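Local coordinates for MHC class I protein (Ginglymostoma cirratum, PDB 6LUP) that probably presents bound peptides at the cell surface to T cells, as a class I major histocompatibility heavy chain of the nurse shark, at residues G88-Q93 with A114-D119. Sequence-based numbering, arbitrary orientation.
Sequences GIHTYQ and AWDSTD
The carboxylate of Asp116 meets both His90 and Thr91, illustrating how one side chain can continue strand pairing beyond the last backbone bridge. Asp116 OD2 offers its syn lone pair to His90 ND1 at 2.8 Å, the oxygen lying close to the plane of the imidazole. Asp116 OD1 takes the Thr91 amide N at 2.9 Å, nearly along its own C-O axis. With carboxylate and imidazole planes only 14° apart, the ring is held from one edge, while His90 NE2 donates to the carbonyl of Gly87; with both nitrogens donating, the ring is probably the charged imidazolium, which the adjacent carboxylate would favour. The Asp116 backbone N returns a bond to Thr91 O at 2.9 Å, and farther along the strands Gln93 and Ala114 exchange two amide-carbonyl bonds as an antiparallel hydrogen-bonded pair.

On the face of Tyr92 and Trp115, the Trp115 indole, with CG anti to its backbone N (chi1 158°), brings CH2 to 3.7 Å from His90 CB and lies nearly parallel to the imidazole, though slid well aside. Ala114 O sits over a face of the Tyr92 ring, whose hydroxyl bonds to His113. On the face of Gln93 and Ala114, the turn residue Ser117 donates from OG to Gln93 OE1 at 3.1 Å. A water accepts from Ser117 N and lies within bonding distance of Gln93 OE1 and, more weakly, of Ala114 O, while Gln93 NE2 binds backbone of a neighbouring protein chain. Paired backbone bonds close the type I' turn from Trp115 to Thr118, and Thr118 OG1 adds a further bond to Trp115 O.

Tyr92 packs on the bound peptide and Trp115 on helix 55-82: this is the end of two adjacent strands in the antiparallel floor of the class I peptide-binding groove.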
loop_
_atom_site.group_PDB
_atom_site.type_symbol
_atom_site.label_atom_id
_atom_site.label_comp_id
_atom_site.label_asym_id
_atom_site.label_seq_id
_atom_site.Cartn_x
_atom_site.Cartn_y
_atom_site.Cartn_z
ATOM N N GLY A 88 -26.005 2.871 -5.734
ATOM C CA GLY A 88 -25.237 2.274 -4.643
ATOM C C GLY A 88 -23.800 2.709 -4.703
ATOM O O GLY A 88 -23.504 3.670 -5.399
ATOM N N ILE A 89 -22.935 1.965 -4.036
ATOM C CA ILE A 89 -21.548 2.416 -3.956
ATOM C C ILE A 89 -20.679 1.561 -4.875
ATOM O O ILE A 89 -20.658 0.335 -4.751
ATOM C CB ILE A 89 -21.031 2.389 -2.500
ATOM C CG1 ILE A 89 -21.849 3.356 -1.636
ATOM C CG2 ILE A 89 -19.552 2.755 -2.441
ATOM C CD1 ILE A 89 -21.998 2.933 -0.190
ATOM N N HIS A 90 -19.976 2.211 -5.803
ATOM C CA HIS A 90 -19.194 1.495 -6.815
ATOM C C HIS A 90 -17.785 2.047 -7.048
ATOM O O HIS A 90 -17.497 3.202 -6.739
ATOM C CB HIS A 90 -19.975 1.413 -8.129
ATOM C CG HIS A 90 -21.269 0.675 -8.002
ATOM N ND1 HIS A 90 -21.331 -0.687 -7.799
ATOM C CD2 HIS A 90 -22.551 1.112 -8.025
ATOM C CE1 HIS A 90 -22.596 -1.061 -7.714
ATOM N NE2 HIS A 90 -23.357 0.011 -7.848
ATOM N N THR A 91 -16.924 1.198 -7.604
ATOM C CA THR A 91 -15.499 1.482 -7.732
ATOM C C THR A 91 -14.950 1.050 -9.090
ATOM O O THR A 91 -15.360 0.026 -9.644
ATOM C CB THR A 91 -14.705 0.757 -6.620
ATOM O OG1 THR A 91 -15.139 1.232 -5.343
ATOM C CG2 THR A 91 -13.216 1.007 -6.738
ATOM N N TYR A 92 -14.029 1.847 -9.621
ATOM C CA TYR A 92 -13.171 1.401 -10.705
ATOM C C TYR A 92 -11.712 1.497 -10.264
ATOM O O TYR A 92 -11.336 2.414 -9.530
ATOM C CB TYR A 92 -13.404 2.221 -11.974
ATOM C CG TYR A 92 -12.895 1.546 -13.233
ATOM C CD1 TYR A 92 -13.711 0.686 -13.968
ATOM C CD2 TYR A 92 -11.597 1.762 -13.687
ATOM C CE1 TYR A 92 -13.251 0.064 -15.118
ATOM C CE2 TYR A 92 -11.126 1.144 -14.834
ATOM C CZ TYR A 92 -11.956 0.299 -15.549
ATOM O OH TYR A 92 -11.489 -0.312 -16.693
ATOM N N GLN A 93 -10.897 0.541 -10.702
ATOM C CA GLN A 93 -9.484 0.523 -10.348
ATOM C C GLN A 93 -8.600 0.217 -11.546
ATOM O O GLN A 93 -8.972 -0.576 -12.412
ATOM C CB GLN A 93 -9.223 -0.489 -9.235
ATOM C CG GLN A 93 -9.754 -0.065 -7.879
ATOM C CD GLN A 93 -9.818 -1.215 -6.901
ATOM O OE1 GLN A 93 -10.711 -2.061 -6.971
ATOM N NE2 GLN A 93 -8.870 -1.253 -5.977
ATOM N N ALA A 114 -10.039 -3.144 -12.828
ATOM C CA ALA A 114 -11.026 -3.809 -11.986
ATOM C C ALA A 114 -12.276 -2.977 -11.776
ATOM O O ALA A 114 -12.217 -1.753 -11.625
ATOM C CB ALA A 114 -10.431 -4.190 -10.646
ATOM N N TRP A 115 -13.403 -3.679 -11.768
ATOM C CA TRP A 115 -14.706 -3.109 -11.481
ATOM C C TRP A 115 -15.195 -3.705 -10.166
ATOM O O TRP A 115 -15.207 -4.928 -9.997
ATOM C CB TRP A 115 -15.657 -3.420 -12.639
ATOM C CG TRP A 115 -17.116 -3.379 -12.309
ATOM C CD1 TRP A 115 -17.971 -4.439 -12.284
ATOM C CD2 TRP A 115 -17.897 -2.225 -11.971
ATOM N NE1 TRP A 115 -19.235 -4.022 -11.950
ATOM C CE2 TRP A 115 -19.218 -2.667 -11.749
ATOM C CE3 TRP A 115 -17.609 -0.860 -11.832
ATOM C CZ2 TRP A 115 -20.252 -1.799 -11.397
ATOM C CZ3 TRP A 115 -18.643 0.008 -11.478
ATOM C CH2 TRP A 115 -19.946 -0.470 -11.266
ATOM N N ASP A 116 -15.572 -2.833 -9.234
ATOM C CA ASP A 116 -15.963 -3.238 -7.879
ATOM C C ASP A 116 -15.001 -4.270 -7.286
ATOM O O ASP A 116 -15.421 -5.310 -6.780
ATOM C CB ASP A 116 -17.413 -3.748 -7.849
ATOM C CG ASP A 116 -18.437 -2.620 -7.841
ATOM O OD1 ASP A 116 -18.045 -1.442 -7.713
ATOM O OD2 ASP A 116 -19.643 -2.913 -7.955
ATOM N N SER A 117 -13.709 -3.966 -7.369
ATOM C CA SER A 117 -12.637 -4.794 -6.802
ATOM C C SER A 117 -12.573 -6.243 -7.314
ATOM O O SER A 117 -12.033 -7.121 -6.638
ATOM C CB SER A 117 -12.655 -4.744 -5.266
ATOM O OG SER A 117 -12.408 -3.429 -4.798
ATOM N N THR A 118 -13.115 -6.480 -8.509
ATOM C CA THR A 118 -12.978 -7.774 -9.186
ATOM C C THR A 118 -12.389 -7.588 -10.587
ATOM O O THR A 118 -12.649 -6.579 -11.248
ATOM C CB THR A 118 -14.323 -8.529 -9.299
ATOM O OG1 THR A 118 -15.267 -7.729 -10.018
ATOM C CG2 THR A 118 -14.886 -8.867 -7.924
ATOM N N ASP A 119 -11.600 -8.571 -11.026
ATOM C CA ASP A 119 -10.976 -8.550 -12.350
ATOM C C ASP A 119 -11.958 -8.123 -13.428
ATOM O O ASP A 119 -13.037 -8.694 -13.561
ATOM C CB ASP A 119 -10.400 -9.923 -12.699
ATOM C CG ASP A 119 -9.089 -10.210 -11.992
ATOM O OD1 ASP A 119 -8.741 -9.496 -11.026
ATOM O OD2 ASP A 119 -8.402 -11.160 -12.409
HETATM O O HOH W 1 -12.867 -1.478 -8.778
#